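Local atomic coordinates of major pollen allergen Jun a 1 (Juniperus ashei, PDB entry 1PXZ), a protein that shows low pectate lyase activity, cleaving de-esterified pectin by calcium-dependent elimination, and acts as the major allergen of mountain cedar pollen. Residues Tyr251-Pro259 / Cys291-Thr299. Sequence-based numbering, arbitrary orientation.
Sequences YAIGGSSNP and CANWVWRST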
ATOM      1  N   TYR A 251       5.801 -12.414 -13.033  1.00 12.27           N
ATOM      2  CA  TYR A 251       4.373 -12.310 -13.249  1.00 11.57           C
ATOM      3  C   TYR A 251       3.877 -10.995 -12.649  1.00 12.51           C
ATOM      4  O   TYR A 251       4.651 -10.337 -11.953  1.00 12.41           O
ATOM      5  CB  TYR A 251       3.597 -13.445 -12.568  1.00  7.67           C
ATOM      6  CG  TYR A 251       3.772 -13.462 -11.062  1.00 11.31           C
ATOM      7  CD1 TYR A 251       4.896 -14.065 -10.512  1.00 16.34           C
ATOM      8  CD2 TYR A 251       2.855 -12.885 -10.182  1.00  8.52           C
ATOM      9  CE1 TYR A 251       5.103 -14.100  -9.139  1.00 13.53           C
ATOM     10  CE2 TYR A 251       3.049 -12.909  -8.815  1.00 11.95           C
ATOM     11  CZ  TYR A 251       4.175 -13.523  -8.304  1.00 14.40           C
ATOM     12  OH  TYR A 251       4.352 -13.547  -6.938  1.00 16.76           O
ATOM     13  N   ALA A 252       2.585 -10.725 -12.853  1.00 10.54           N
ATOM     14  CA  ALA A 252       2.040  -9.511 -12.244  1.00 11.04           C
ATOM     15  C   ALA A 252       1.211  -9.800 -11.003  1.00 16.34           C
ATOM     16  O   ALA A 252       1.444  -9.199  -9.957  1.00 12.92           O
ATOM     17  CB  ALA A 252       1.189  -8.718 -13.224  1.00 13.32           C
ATOM     18  N   ILE A 253       0.220 -10.663 -11.156  1.00  8.04           N
ATOM     19  CA  ILE A 253      -0.708 -10.943 -10.058  1.00 10.27           C
ATOM     20  C   ILE A 253      -0.607 -12.402  -9.674  1.00 18.03           C
ATOM     21  O   ILE A 253      -0.645 -13.273 -10.550  1.00 11.41           O
ATOM     22  CB  ILE A 253      -2.144 -10.593 -10.476  1.00 10.11           C
ATOM     23  CG1 ILE A 253      -2.287  -9.098 -10.769  1.00 11.15           C
ATOM     24  CG2 ILE A 253      -3.161 -11.036  -9.431  1.00 10.62           C
ATOM     25  CD1 ILE A 253      -3.615  -8.723 -11.372  1.00 15.41           C
ATOM     26  N   GLY A 254      -0.466 -12.711  -8.384  1.00 12.65           N
ATOM     27  CA  GLY A 254      -0.351 -14.159  -8.105  1.00 11.80           C
ATOM     28  C   GLY A 254      -0.760 -14.446  -6.676  1.00  9.27           C
ATOM     29  O   GLY A 254      -1.222 -13.559  -5.946  1.00 11.74           O
ATOM     30  N   GLY A 255      -0.565 -15.689  -6.243  1.00  8.99           N
ATOM     31  CA  GLY A 255      -1.025 -15.971  -4.880  1.00 11.35           C
ATOM     32  C   GLY A 255      -1.054 -17.465  -4.615  1.00 17.22           C
ATOM     33  O   GLY A 255      -0.819 -18.287  -5.513  1.00 11.35           O
ATOM     34  N   SER A 256      -1.371 -17.784  -3.361  1.00 13.54           N
ATOM     35  CA  SER A 256      -1.403 -19.173  -2.903  1.00 11.76           C
ATOM     36  C   SER A 256      -2.457 -19.308  -1.815  1.00 15.84           C
ATOM     37  O   SER A 256      -2.962 -18.291  -1.326  1.00 12.48           O
ATOM     38  CB  SER A 256      -0.039 -19.621  -2.377  1.00 17.56           C
ATOM     39  OG  SER A 256       0.405 -18.807  -1.305  1.00 13.64           O
ATOM     40  N   SER A 257      -2.792 -20.557  -1.473  1.00 13.79           N
ATOM     41  CA  SER A 257      -3.805 -20.766  -0.440  1.00 14.21           C
ATOM     42  C   SER A 257      -5.099 -20.020  -0.757  1.00 12.65           C
ATOM     43  O   SER A 257      -5.659 -19.313   0.078  1.00 14.07           O
ATOM     44  CB  SER A 257      -3.241 -20.369   0.923  1.00 12.22           C
ATOM     45  OG  SER A 257      -2.077 -21.140   1.229  1.00 16.89           O
ATOM     46  N   ASN A 258      -5.595 -20.205  -1.972  1.00 13.65           N
ATOM     47  CA  ASN A 258      -6.951 -19.823  -2.339  1.00 13.45           C
ATOM     48  C   ASN A 258      -7.304 -18.394  -1.985  1.00 14.02           C
ATOM     49  O   ASN A 258      -8.265 -18.159  -1.249  1.00 11.92           O
ATOM     50  CB  ASN A 258      -7.947 -20.759  -1.629  1.00 17.51           C
ATOM     51  CG  ASN A 258      -9.405 -20.603  -1.982  1.00 15.58           C
ATOM     52  OD1 ASN A 258     -10.288 -20.949  -1.180  1.00 33.91           O
ATOM     53  ND2 ASN A 258      -9.763 -20.098  -3.137  1.00 11.16           N
ATOM     54  N   PRO A 259      -6.588 -17.411  -2.501  1.00 13.69           N
ATOM     55  CA  PRO A 259      -7.092 -16.036  -2.356  1.00 12.07           C
ATOM     56  C   PRO A 259      -8.175 -15.833  -3.412  1.00 13.23           C
ATOM     57  O   PRO A 259      -8.195 -16.514  -4.451  1.00 10.88           O
ATOM     58  CB  PRO A 259      -5.839 -15.196  -2.661  1.00 10.38           C
ATOM     59  CG  PRO A 259      -5.171 -16.013  -3.727  1.00 13.68           C
ATOM     60  CD  PRO A 259      -5.345 -17.453  -3.276  1.00 14.46           C
ATOM     61  N   CYS A 291      -7.016 -26.276  -7.869  1.00 27.99           N
ATOM     62  CA  CYS A 291      -6.685 -24.863  -8.066  1.00 22.50           C
ATOM     63  C   CYS A 291      -7.792 -24.230  -8.875  1.00 17.58           C
ATOM     64  O   CYS A 291      -8.029 -23.018  -8.851  1.00 20.26           O
ATOM     65  CB  CYS A 291      -5.306 -24.664  -8.720  1.00 33.48           C
ATOM     66  SG  CYS A 291      -4.119 -23.976  -7.532  1.00112.62           S
ATOM     67  N   ALA A 292      -8.545 -25.069  -9.602  1.00 20.82           N
ATOM     68  CA  ALA A 292      -9.665 -24.522 -10.364  1.00 25.44           C
ATOM     69  C   ALA A 292     -10.760 -23.989  -9.453  1.00 14.03           C
ATOM     70  O   ALA A 292     -11.685 -23.332  -9.923  1.00 24.35           O
ATOM     71  CB  ALA A 292     -10.238 -25.580 -11.300  1.00 38.98           C
ATOM     72  N   ASN A 293     -10.690 -24.260  -8.145  1.00 15.79           N
ATOM     73  CA  ASN A 293     -11.737 -23.750  -7.255  1.00 13.15           C
ATOM     74  C   ASN A 293     -11.468 -22.295  -6.895  1.00 15.11           C
ATOM     75  O   ASN A 293     -12.383 -21.604  -6.436  1.00 14.23           O
ATOM     76  CB  ASN A 293     -11.822 -24.607  -5.989  1.00 13.54           C
ATOM     77  CG  ASN A 293     -12.402 -25.994  -6.276  1.00 21.24           C
ATOM     78  OD1 ASN A 293     -12.101 -26.985  -5.609  1.00 19.64           O
ATOM     79  ND2 ASN A 293     -13.263 -26.092  -7.276  1.00  9.40           N
ATOM     80  N   TRP A 294     -10.222 -21.840  -7.093  1.00 10.14           N
ATOM     81  CA  TRP A 294      -9.941 -20.459  -6.650  1.00  8.18           C
ATOM     82  C   TRP A 294     -10.669 -19.453  -7.515  1.00  8.85           C
ATOM     83  O   TRP A 294     -10.777 -19.531  -8.730  1.00 14.01           O
ATOM     84  CB  TRP A 294      -8.432 -20.214  -6.709  1.00  7.47           C
ATOM     85  CG  TRP A 294      -7.579 -21.087  -5.862  1.00 11.28           C
ATOM     86  CD1 TRP A 294      -7.930 -22.099  -5.026  1.00 12.78           C
ATOM     87  CD2 TRP A 294      -6.138 -20.984  -5.795  1.00 14.57           C
ATOM     88  NE1 TRP A 294      -6.801 -22.637  -4.432  1.00 16.06           N
ATOM     89  CE2 TRP A 294      -5.693 -21.971  -4.891  1.00 20.01           C
ATOM     90  CE3 TRP A 294      -5.220 -20.140  -6.425  1.00 13.61           C
ATOM     91  CZ2 TRP A 294      -4.337 -22.146  -4.591  1.00 21.89           C
ATOM     92  CZ3 TRP A 294      -3.871 -20.316  -6.126  1.00 15.18           C
ATOM     93  CH2 TRP A 294      -3.451 -21.310  -5.221  1.00 15.23           C
ATOM     94  N   VAL A 295     -11.214 -18.393  -6.926  1.00  8.54           N
ATOM     95  CA  VAL A 295     -12.013 -17.489  -7.741  1.00  9.61           C
ATOM     96  C   VAL A 295     -11.114 -16.307  -8.117  1.00 12.58           C
ATOM     97  O   VAL A 295     -10.909 -15.409  -7.307  1.00 10.71           O
ATOM     98  CB  VAL A 295     -13.268 -17.032  -6.996  1.00 17.25           C
ATOM     99  CG1 VAL A 295     -13.961 -15.911  -7.762  1.00 16.88           C
ATOM    100  CG2 VAL A 295     -14.249 -18.192  -6.790  1.00 16.86           C
ATOM    101  N   TRP A 296     -10.564 -16.398  -9.320  1.00  9.98           N
ATOM    102  CA  TRP A 296      -9.710 -15.348  -9.863  1.00 10.64           C
ATOM    103  C   TRP A 296     -10.368 -14.809 -11.123  1.00 10.47           C
ATOM    104  O   TRP A 296     -10.362 -15.473 -12.158  1.00 10.70           O
ATOM    105  CB  TRP A 296      -8.305 -15.856 -10.175  1.00  9.16           C
ATOM    106  CG  TRP A 296      -7.467 -16.214  -8.988  1.00  8.04           C
ATOM    107  CD1 TRP A 296      -7.848 -16.514  -7.721  1.00 10.35           C
ATOM    108  CD2 TRP A 296      -6.027 -16.311  -8.990  1.00 10.13           C
ATOM    109  NE1 TRP A 296      -6.771 -16.788  -6.930  1.00  9.07           N
ATOM    110  CE2 TRP A 296      -5.634 -16.667  -7.696  1.00  7.80           C
ATOM    111  CE3 TRP A 296      -5.044 -16.123  -9.976  1.00 13.35           C
ATOM    112  CZ2 TRP A 296      -4.295 -16.844  -7.345  1.00 12.53           C
ATOM    113  CZ3 TRP A 296      -3.706 -16.297  -9.629  1.00 12.34           C
ATOM    114  CH2 TRP A 296      -3.351 -16.655  -8.314  1.00  8.26           C
ATOM    115  N   ARG A 297     -10.936 -13.612 -11.044  1.00  5.55           N
ATOM    116  CA  ARG A 297     -11.691 -13.062 -12.152  1.00  5.84           C
ATOM    117  C   ARG A 297     -11.017 -11.858 -12.817  1.00 11.62           C
ATOM    118  O   ARG A 297     -10.365 -11.051 -12.142  1.00 15.45           O
ATOM    119  CB  ARG A 297     -13.079 -12.611 -11.695  1.00 10.93           C
ATOM    120  CG  ARG A 297     -13.806 -13.593 -10.796  1.00 19.55           C
ATOM    121  CD  ARG A 297     -15.314 -13.436 -10.991  1.00 33.72           C
ATOM    122  NE  ARG A 297     -15.806 -12.150 -10.506  1.00 36.56           N
ATOM    123  CZ  ARG A 297     -16.420 -12.030  -9.330  1.00 43.60           C
ATOM    124  NH1 ARG A 297     -16.578 -13.127  -8.594  1.00 31.03           N
ATOM    125  NH2 ARG A 297     -16.861 -10.851  -8.905  1.00 38.38           N
ATOM    126  N   SER A 298     -11.192 -11.783 -14.133  1.00  9.41           N
ATOM    127  CA  SER A 298     -10.715 -10.642 -14.917  1.00 11.15           C
ATOM    128  C   SER A 298     -11.898  -9.997 -15.633  1.00 17.65           C
ATOM    129  O   SER A 298     -12.540 -10.654 -16.464  1.00 13.69           O
ATOM    130  CB  SER A 298      -9.641 -11.086 -15.911  1.00 12.26           C
ATOM    131  OG  SER A 298      -9.383 -10.086 -16.881  1.00 11.03           O
ATOM    132  N   THR A 299     -12.210  -8.744 -15.324  1.00  5.47           N
ATOM    133  CA  THR A 299     -13.326  -8.023 -15.909  1.00  8.35           C
ATOM    134  C   THR A 299     -12.916  -6.716 -16.558  1.00 11.17           C
ATOM    135  O   THR A 299     -12.384  -5.860 -15.833  1.00 15.16           O
ATOM    136  CB  THR A 299     -14.359  -7.687 -14.803  1.00 16.30           C
ATOM    137  OG1 THR A 299     -14.674  -8.911 -14.104  1.00 26.67           O
ATOM    138  CG2 THR A 299     -15.638  -7.125 -15.389  1.00 20.23           C
TER
HETATM  139  O   HOH W   1     -11.071 -18.178  -4.043  1.00 18.42           O
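N258 and W294 mark the place where the backbones of 251-259 and 291-299 come nearest, their CA atoms 5.3 Å apart. Strands 253-256 and 296-299 run nearly antiparallel (163°) with axes 10.5 Å apart, too far to pair: they belong to different faces of the parallel beta-helix, 253-256 beside 280-282 and 296-299 beside 260-264. A type I turn from C291 to W294, closed by W294 N to C291 O, delivers the first of two indoles. The turn at S257-N258 lies over one face of W294: N258 CA sits 3.5 Å from the centroid of the five-membered ring and almost on its normal, a CH-pi contact, and P259 CD sits above the same face near its CE3 rim. With CG anti to the backbone N (chi1 -175°), the amide of N258 lies above the ring plane on the CD1 side, tilted 26° from it, with ND2 3.3 Å from W294 CD1. The opposite face of W294 receives C291 SG, disulfide-bonded to C285. W296 brings its six-membered ring to the bare glycine backbone, CH2 3.6 Å from G255 N. W296 NE1 donates to P259 O (2.9 Å), a bent bond arriving from above the carbonyl plane, while P259 CG lies 3.8 Å from W296 CZ2. A water accepts from V295 N and gives P259 O a second, weak bond. One hydrogen bond thus satisfies the buried indole N-H and helps to orient W296, whereas W294, nearer the surface, appears held mainly by van der Waals and CH-pi contacts.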